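Local structure of beta-glucuronidase (uncultured Clostridium sp., 6U7J) at residues 20-25 and 82-87; 123-128 and 189-194. The protein probably hydrolyses glucuronides to release glucuronic acid, including estrogen conjugates made active again by gut bacteria, as a family 2 glycoside hydrolase. One frame throughout, in Å; residues are numbered along the deposited sequence.

Contact 1 of 2, residues 20-25 and 82-87; sequences QIKELN and KFAVPR. Unlike the reference sequence in segment 20-25: Ile21 (reference Met).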
ATOM      1  N   GLN B  20     -19.373  44.557  10.932  1.00 33.72           N
ATOM      2  CA  GLN B  20     -18.640  44.019   9.799  1.00 36.70           C
ATOM      3  C   GLN B  20     -17.414  43.248  10.288  1.00 36.99           C
ATOM      4  O   GLN B  20     -16.910  43.502  11.387  1.00 35.14           O
ATOM      5  CB  GLN B  20     -18.220  45.110   8.808  1.00 38.58           C
ATOM      6  CG  GLN B  20     -17.895  44.549   7.436  1.00 41.85           C
ATOM      7  CD  GLN B  20     -17.544  45.611   6.414  1.00 49.43           C
ATOM      8  OE1 GLN B  20     -17.049  46.705   6.748  1.00 46.81           O
ATOM      9  NE2 GLN B  20     -17.800  45.294   5.146  1.00 47.55           N
ATOM     10  N   ILE B  21     -16.968  42.303   9.462  1.00 36.33           N
ATOM     11  CA  ILE B  21     -15.882  41.399   9.776  1.00 36.53           C
ATOM     12  C   ILE B  21     -14.796  41.552   8.715  1.00 36.80           C
ATOM     13  O   ILE B  21     -15.094  41.618   7.516  1.00 36.81           O
ATOM     14  CB  ILE B  21     -16.342  39.920   9.818  1.00 39.94           C
ATOM     15  CG1 ILE B  21     -17.414  39.699  10.905  1.00 37.55           C
ATOM     16  CG2 ILE B  21     -15.148  38.972   9.959  1.00 40.03           C
ATOM     17  CD1 ILE B  21     -18.161  38.361  10.735  1.00 37.30           C
ATOM     18  N   LYS B  22     -13.538  41.579   9.150  1.00 34.96           N
ATOM     19  CA  LYS B  22     -12.416  41.522   8.250  1.00 35.69           C
ATOM     20  C   LYS B  22     -11.546  40.324   8.633  1.00 34.90           C
ATOM     21  O   LYS B  22     -11.064  40.229   9.764  1.00 33.76           O
ATOM     22  CB  LYS B  22     -11.587  42.799   8.296  1.00 36.44           C
ATOM     23  CG  LYS B  22     -10.305  42.656   7.561  1.00 41.87           C
ATOM     24  CD  LYS B  22     -10.193  43.699   6.488  1.00 49.56           C
ATOM     25  CE  LYS B  22      -9.989  45.073   7.109  1.00 47.85           C
ATOM     26  NZ  LYS B  22      -9.005  45.825   6.302  1.00 51.67           N
ATOM     27  N   GLU B  23     -11.351  39.408   7.686  1.00 34.50           N
ATOM     28  CA  GLU B  23     -10.552  38.223   7.880  1.00 36.87           C
ATOM     29  C   GLU B  23      -9.068  38.540   7.727  1.00 36.94           C
ATOM     30  O   GLU B  23      -8.650  39.138   6.737  1.00 38.11           O
ATOM     31  CB  GLU B  23     -10.942  37.134   6.861  1.00 36.75           C
ATOM     32  CG  GLU B  23     -12.431  36.880   6.768  1.00 44.39           C
ATOM     33  CD  GLU B  23     -12.903  35.932   7.853  1.00 51.18           C
ATOM     34  OE1 GLU B  23     -12.151  34.993   8.171  1.00 58.93           O
ATOM     35  OE2 GLU B  23     -14.016  36.106   8.381  1.00 59.90           O
ATOM     36  N   LEU B  24      -8.262  38.088   8.690  1.00 30.91           N
ATOM     37  CA  LEU B  24      -6.826  38.253   8.623  1.00 34.18           C
ATOM     38  C   LEU B  24      -6.103  36.915   8.486  1.00 32.93           C
ATOM     39  O   LEU B  24      -5.218  36.605   9.289  1.00 32.81           O
ATOM     40  CB  LEU B  24      -6.307  38.994   9.869  1.00 30.97           C
ATOM     41  CG  LEU B  24      -7.009  40.327  10.133  1.00 38.53           C
ATOM     42  CD1 LEU B  24      -6.474  40.936  11.408  1.00 35.61           C
ATOM     43  CD2 LEU B  24      -6.819  41.259   8.949  1.00 30.58           C
ATOM     44  N   ASN B  25      -6.449  36.118   7.487  1.00 30.81           N
ATOM     45  CA  ASN B  25      -5.870  34.793   7.311  1.00 34.01           C
ATOM     46  C   ASN B  25      -4.776  34.876   6.233  1.00 35.74           C
ATOM     47  O   ASN B  25      -3.919  35.754   6.352  1.00 38.93           O
ATOM     48  CB  ASN B  25      -6.987  33.788   7.049  1.00 32.00           C
ATOM     49  CG  ASN B  25      -7.990  33.755   8.180  1.00 33.17           C
ATOM     50  OD1 ASN B  25      -7.623  33.792   9.357  1.00 33.21           O
ATOM     51  ND2 ASN B  25      -9.257  33.714   7.833  1.00 37.37           N
ATOM     52  N   LYS B  82       0.528  42.323   8.594  1.00 29.56           N
ATOM     53  CA  LYS B  82      -0.011  43.670   8.630  1.00 33.01           C
ATOM     54  C   LYS B  82      -1.501  43.657   8.293  1.00 37.10           C
ATOM     55  O   LYS B  82      -1.975  42.787   7.557  1.00 39.40           O
ATOM     56  CB  LYS B  82       0.771  44.569   7.670  1.00 35.74           C
ATOM     57  CG  LYS B  82       2.098  45.002   8.317  1.00 44.85           C
ATOM     58  CD  LYS B  82       3.137  45.494   7.336  1.00 54.33           C
ATOM     59  CE  LYS B  82       4.506  45.625   8.023  1.00 60.24           C
ATOM     60  NZ  LYS B  82       5.167  44.302   8.289  1.00 60.70           N
ATOM     61  N   PHE B  83      -2.246  44.600   8.876  1.00 35.06           N
ATOM     62  CA  PHE B  83      -3.660  44.768   8.565  1.00 35.19           C
ATOM     63  C   PHE B  83      -4.016  46.248   8.536  1.00 34.88           C
ATOM     64  O   PHE B  83      -3.294  47.098   9.060  1.00 37.88           O
ATOM     65  CB  PHE B  83      -4.575  43.995   9.542  1.00 31.35           C
ATOM     66  CG  PHE B  83      -4.651  44.568  10.934  1.00 39.39           C
ATOM     67  CD1 PHE B  83      -3.773  44.153  11.920  1.00 34.64           C
ATOM     68  CD2 PHE B  83      -5.650  45.479  11.279  1.00 36.92           C
ATOM     69  CE1 PHE B  83      -3.870  44.652  13.207  1.00 33.78           C
ATOM     70  CE2 PHE B  83      -5.736  45.984  12.559  1.00 35.65           C
ATOM     71  CZ  PHE B  83      -4.852  45.562  13.527  1.00 33.96           C
ATOM     72  N   ALA B  84      -5.143  46.547   7.904  1.00 37.10           N
ATOM     73  CA  ALA B  84      -5.578  47.920   7.688  1.00 39.92           C
ATOM     74  C   ALA B  84      -6.897  48.178   8.397  1.00 38.96           C
ATOM     75  O   ALA B  84      -7.795  47.326   8.383  1.00 39.14           O
ATOM     76  CB  ALA B  84      -5.732  48.214   6.197  1.00 33.58           C
ATOM     77  N   VAL B  85      -7.007  49.337   9.036  1.00 38.11           N
ATOM     78  CA  VAL B  85      -8.289  49.860   9.500  1.00 36.18           C
ATOM     79  C   VAL B  85      -8.778  50.865   8.465  1.00 38.67           C
ATOM     80  O   VAL B  85      -8.079  51.862   8.212  1.00 40.00           O
ATOM     81  CB  VAL B  85      -8.189  50.505  10.897  1.00 40.72           C
ATOM     82  CG1 VAL B  85      -9.587  50.917  11.389  1.00 38.97           C
ATOM     83  CG2 VAL B  85      -7.560  49.554  11.898  1.00 38.27           C
ATOM     84  N   PRO B  86      -9.932  50.645   7.844  1.00 36.60           N
ATOM     85  CA  PRO B  86     -10.440  51.614   6.875  1.00 39.69           C
ATOM     86  C   PRO B  86     -10.827  52.930   7.552  1.00 43.38           C
ATOM     87  O   PRO B  86     -11.167  52.961   8.739  1.00 37.15           O
ATOM     88  CB  PRO B  86     -11.678  50.919   6.281  1.00 38.78           C
ATOM     89  CG  PRO B  86     -11.672  49.505   6.837  1.00 40.30           C
ATOM     90  CD  PRO B  86     -10.884  49.554   8.101  1.00 36.94           C
ATOM     91  N   ARG B  87     -10.746  54.022   6.776  1.00 40.05           N
ATOM     92  CA  ARG B  87     -11.334  55.286   7.195  1.00 44.25           C
ATOM     93  C   ARG B  87     -12.789  55.101   7.598  1.00 42.73           C
ATOM     94  O   ARG B  87     -13.236  55.641   8.615  1.00 44.08           O
ATOM     95  CB  ARG B  87     -11.248  56.320   6.070  1.00 44.46           C
ATOM     96  CG  ARG B  87      -9.964  57.111   6.042  1.00 52.12           C
ATOM     97  CD  ARG B  87     -10.033  58.269   5.066  1.00 45.06           C
ATOM     98  NE  ARG B  87     -10.409  57.823   3.735  1.00 45.91           N
ATOM     99  CZ  ARG B  87      -9.575  57.791   2.703  1.00 46.96           C
ATOM    100  NH1 ARG B  87      -8.313  58.188   2.849  1.00 38.98           N
ATOM    101  NH2 ARG B  87     -10.010  57.371   1.522  1.00 44.71           N
TER
HETATM  102  O   HOH W   1      -6.384  44.432   6.309  1.00 37.64           O
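Lys22 and Leu24 turn their side chains toward Phe83 and Ala84 inside the jelly-roll beta sandwich of the sugar-binding domain. Strands 20-32 and 76-85 pair antiparallel in the sheet, but across 20-25 and 82-87 the link is made by side chains and a water. Leu24 meets the root of the phenylalanine: its CD2 lies 3.6 Å from Phe83 CB, while CD1 stands obliquely to the ring, 4.1 Å from Phe83 CG. With CG placed between its backbone N and carbonyl carbon (chi1 71°), Phe83 carries the rest of its ring away from Leu24, toward Leu139 and Leu190. Lys22 reaches across differently. Its CG is anti to the backbone N (chi1 170°), and the chain then bends at each further torsion, bringing NZ to 2.8 Å from Ala84 O; the ammonium approaches with a C=O...N angle of 133°, tilted from the carbonyl plane. The contact borders a subunit interface, where Ile21 O accepts a hydrogen bond from Lys22 NZ of the second subunit. One water joins the same two residues, Lys22 and Ala84, accepting from Lys22 NZ at 3.0 Å and from Ala84 N at 2.9 Å.

Contact 2 of 2, residues 123-128 and 189-194; sequences PFEADV and RLYCTP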
ATOM      1  N   PRO B 123     -11.779  30.588  21.784  1.00 29.82           N
ATOM      2  CA  PRO B 123     -11.442  31.909  21.243  1.00 31.70           C
ATOM      3  C   PRO B 123     -11.127  32.930  22.325  1.00 35.04           C
ATOM      4  O   PRO B 123     -11.438  32.760  23.505  1.00 37.14           O
ATOM      5  CB  PRO B 123     -12.709  32.307  20.486  1.00 31.70           C
ATOM      6  CG  PRO B 123     -13.810  31.635  21.248  1.00 32.04           C
ATOM      7  CD  PRO B 123     -13.221  30.303  21.680  1.00 32.32           C
ATOM      8  N   PHE B 124     -10.501  34.019  21.890  1.00 35.75           N
ATOM      9  CA  PHE B 124     -10.289  35.183  22.739  1.00 33.14           C
ATOM     10  C   PHE B 124     -10.244  36.416  21.850  1.00 34.94           C
ATOM     11  O   PHE B 124     -10.118  36.318  20.624  1.00 31.71           O
ATOM     12  CB  PHE B 124      -9.018  35.051  23.590  1.00 28.64           C
ATOM     13  CG  PHE B 124      -7.750  34.850  22.787  1.00 31.53           C
ATOM     14  CD1 PHE B 124      -7.410  33.589  22.297  1.00 32.24           C
ATOM     15  CD2 PHE B 124      -6.886  35.908  22.554  1.00 33.45           C
ATOM     16  CE1 PHE B 124      -6.235  33.393  21.575  1.00 33.41           C
ATOM     17  CE2 PHE B 124      -5.701  35.726  21.829  1.00 34.39           C
ATOM     18  CZ  PHE B 124      -5.377  34.467  21.335  1.00 32.44           C
ATOM     19  N   GLU B 125     -10.384  37.589  22.466  1.00 32.41           N
ATOM     20  CA  GLU B 125     -10.408  38.801  21.669  1.00 37.46           C
ATOM     21  C   GLU B 125      -9.839  39.970  22.469  1.00 37.88           C
ATOM     22  O   GLU B 125      -9.641  39.892  23.685  1.00 37.41           O
ATOM     23  CB  GLU B 125     -11.830  39.097  21.146  1.00 39.11           C
ATOM     24  CG  GLU B 125     -12.885  39.249  22.207  1.00 41.26           C
ATOM     25  CD  GLU B 125     -14.275  39.545  21.636  1.00 44.24           C
ATOM     26  OE1 GLU B 125     -14.598  39.122  20.500  1.00 43.04           O
ATOM     27  OE2 GLU B 125     -15.047  40.222  22.332  1.00 45.40           O
ATOM     28  N   ALA B 126      -9.552  41.052  21.755  1.00 34.07           N
ATOM     29  CA  ALA B 126      -9.007  42.270  22.341  1.00 34.23           C
ATOM     30  C   ALA B 126      -9.701  43.454  21.694  1.00 36.66           C
ATOM     31  O   ALA B 126      -9.792  43.515  20.464  1.00 36.58           O
ATOM     32  CB  ALA B 126      -7.492  42.375  22.127  1.00 32.49           C
ATOM     33  N   ASP B 127     -10.211  44.371  22.516  1.00 33.38           N
ATOM     34  CA  ASP B 127     -10.750  45.629  22.016  1.00 36.27           C
ATOM     35  C   ASP B 127      -9.573  46.522  21.648  1.00 36.55           C
ATOM     36  O   ASP B 127      -8.784  46.885  22.520  1.00 41.36           O
ATOM     37  CB  ASP B 127     -11.635  46.278  23.088  1.00 42.12           C
ATOM     38  CG  ASP B 127     -12.380  47.513  22.584  1.00 42.98           C
ATOM     39  OD1 ASP B 127     -11.741  48.449  22.068  1.00 45.26           O
ATOM     40  OD2 ASP B 127     -13.618  47.563  22.716  1.00 50.84           O
ATOM     41  N   VAL B 128      -9.424  46.849  20.369  1.00 36.29           N
ATOM     42  CA  VAL B 128      -8.321  47.695  19.926  1.00 40.80           C
ATOM     43  C   VAL B 128      -8.813  49.065  19.462  1.00 38.44           C
ATOM     44  O   VAL B 128      -8.112  49.752  18.717  1.00 36.88           O
ATOM     45  CB  VAL B 128      -7.502  47.017  18.817  1.00 39.28           C
ATOM     46  CG1 VAL B 128      -6.888  45.732  19.323  1.00 39.16           C
ATOM     47  CG2 VAL B 128      -8.379  46.783  17.595  1.00 34.62           C
ATOM     48  N   ARG B 189      -9.801  37.401  12.997  1.00 34.27           N
ATOM     49  CA  ARG B 189     -10.791  38.344  12.503  1.00 35.85           C
ATOM     50  C   ARG B 189     -10.624  39.682  13.210  1.00 39.02           C
ATOM     51  O   ARG B 189     -10.443  39.729  14.429  1.00 38.00           O
ATOM     52  CB  ARG B 189     -12.222  37.820  12.716  1.00 34.25           C
ATOM     53  CG  ARG B 189     -12.447  36.389  12.261  1.00 41.57           C
ATOM     54  CD  ARG B 189     -13.920  36.104  11.967  1.00 49.08           C
ATOM     55  NE  ARG B 189     -14.169  34.685  11.704  1.00 59.62           N
ATOM     56  CZ  ARG B 189     -15.005  34.208  10.782  1.00 58.91           C
ATOM     57  NH1 ARG B 189     -15.705  35.030  10.002  1.00 54.90           N
ATOM     58  NH2 ARG B 189     -15.137  32.894  10.640  1.00 54.92           N
ATOM     59  N   LEU B 190     -10.658  40.764  12.433  1.00 34.94           N
ATOM     60  CA  LEU B 190     -10.885  42.108  12.952  1.00 35.50           C
ATOM     61  C   LEU B 190     -12.316  42.497  12.596  1.00 35.46           C
ATOM     62  O   LEU B 190     -12.694  42.450  11.423  1.00 37.24           O
ATOM     63  CB  LEU B 190      -9.894  43.112  12.364  1.00 34.01           C
ATOM     64  CG  LEU B 190     -10.057  44.544  12.888  1.00 36.42           C
ATOM     65  CD1 LEU B 190      -9.452  44.686  14.282  1.00 34.00           C
ATOM     66  CD2 LEU B 190      -9.432  45.543  11.935  1.00 35.43           C
ATOM     67  N   TYR B 191     -13.112  42.867  13.597  1.00 35.40           N
ATOM     68  CA  TYR B 191     -14.507  43.176  13.339  1.00 34.01           C
ATOM     69  C   TYR B 191     -14.925  44.455  14.067  1.00 34.77           C
ATOM     70  O   TYR B 191     -14.326  44.838  15.070  1.00 33.21           O
ATOM     71  CB  TYR B 191     -15.415  42.002  13.722  1.00 32.68           C
ATOM     72  CG  TYR B 191     -15.626  41.704  15.198  1.00 33.56           C
ATOM     73  CD1 TYR B 191     -16.650  42.336  15.922  1.00 33.01           C
ATOM     74  CD2 TYR B 191     -14.892  40.719  15.838  1.00 31.78           C
ATOM     75  CE1 TYR B 191     -16.893  42.029  17.257  1.00 30.33           C
ATOM     76  CE2 TYR B 191     -15.126  40.396  17.176  1.00 33.27           C
ATOM     77  CZ  TYR B 191     -16.135  41.057  17.881  1.00 37.57           C
ATOM     78  OH  TYR B 191     -16.380  40.754  19.208  1.00 35.48           O
ATOM     79  N   CYS B 192     -15.967  45.115  13.548  1.00 31.70           N
ATOM     80  CA  CYS B 192     -16.440  46.363  14.117  1.00 40.25           C
ATOM     81  C   CYS B 192     -17.890  46.243  14.588  1.00 39.08           C
ATOM     82  O   CYS B 192     -18.653  45.387  14.119  1.00 40.62           O
ATOM     83  CB  CYS B 192     -16.262  47.557  13.122  1.00 32.33           C
ATOM     84  SG  CYS B 192     -17.277  47.575  11.638  1.00 43.04           S
ATOM     85  N   THR B 193     -18.237  47.051  15.591  1.00 38.95           N
ATOM     86  CA  THR B 193     -19.595  47.242  16.087  1.00 40.31           C
ATOM     87  C   THR B 193     -19.789  48.710  16.447  1.00 40.96           C
ATOM     88  O   THR B 193     -18.813  49.459  16.598  1.00 36.57           O
ATOM     89  CB  THR B 193     -19.929  46.399  17.333  1.00 40.40           C
ATOM     90  OG1 THR B 193     -19.300  46.961  18.492  1.00 37.48           O
ATOM     91  CG2 THR B 193     -19.543  44.909  17.186  1.00 41.32           C
ATOM     92  N   PRO B 194     -21.043  49.149  16.599  1.00 40.51           N
ATOM     93  CA  PRO B 194     -21.295  50.444  17.246  1.00 41.55           C
ATOM     94  C   PRO B 194     -20.755  50.447  18.671  1.00 42.29           C
ATOM     95  O   PRO B 194     -20.574  49.395  19.295  1.00 35.95           O
ATOM     96  CB  PRO B 194     -22.825  50.563  17.230  1.00 44.04           C
ATOM     97  CG  PRO B 194     -23.266  49.679  16.091  1.00 41.08           C
ATOM     98  CD  PRO B 194     -22.287  48.541  16.080  1.00 39.85           C
TER
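Glu125 and Tyr191 both set CG between their own backbone N and carbonyl carbon (chi1 58° and 72°). The glutamate is extended beyond CG, and the two side chains meet at about a right angle over the intervening strand 93-98. Their ends join in a hydrogen bond: Tyr191 OH donates to Glu125 OE1 at 2.7 Å, on the syn side of the carboxylate but 27° out of its plane. Glu125 OE1 lies at the edge of the phenol ring, near its plane, and the two flat groups are turned roughly halfway between parallel and perpendicular. Thr193 CG2 also lies at the ring edge, in plane. Thr193 itself is bonded back to its own segment, from OG1 to Pro194 O at 2.9 Å. Both long side chains rest on Val95. On the other face of the strands the contact is apolar: Val128 CG2 approaches Leu190 CD1 at 4.1 Å, with Leu94 and Leu96 of the middle strand touching Val128 and Leu190 respectively, and Leu109 packed against Val128. The pairing thus joins two strands of the jelly roll that have a third between them. Glu125 OE1 also forms a salt bridge with Arg97 NH2, so one oxygen accepts the phenol's hydrogen bond and also pairs with the guanidinium; this pairing would be expected to keep the carboxylate ionised and limit its rotation.

From the N terminus, the chain lays down 20-25, makes an excursion of 56 residues through two short helices and several strands, and closes it at 82-87 with contact 1. It then continues through strand 93-98 to 123-128, and a second excursion of 60 residues, with no helix in its modelled part, ends at 189-194 with contact 2. The two loops follow in series, neither nested nor crossed, within the sugar-binding domain. They meet where strand 188-193 runs antiparallel beside strand 20-32: Lys22 N lies 2.6 Å from Leu190 O, a probable hydrogen bond, and Glu23 OE2 forms a salt bridge with Arg189 NH1. Strand 188-193 thus lies between strand 20-32 and strand 93-98, which in turn pairs with 124-127.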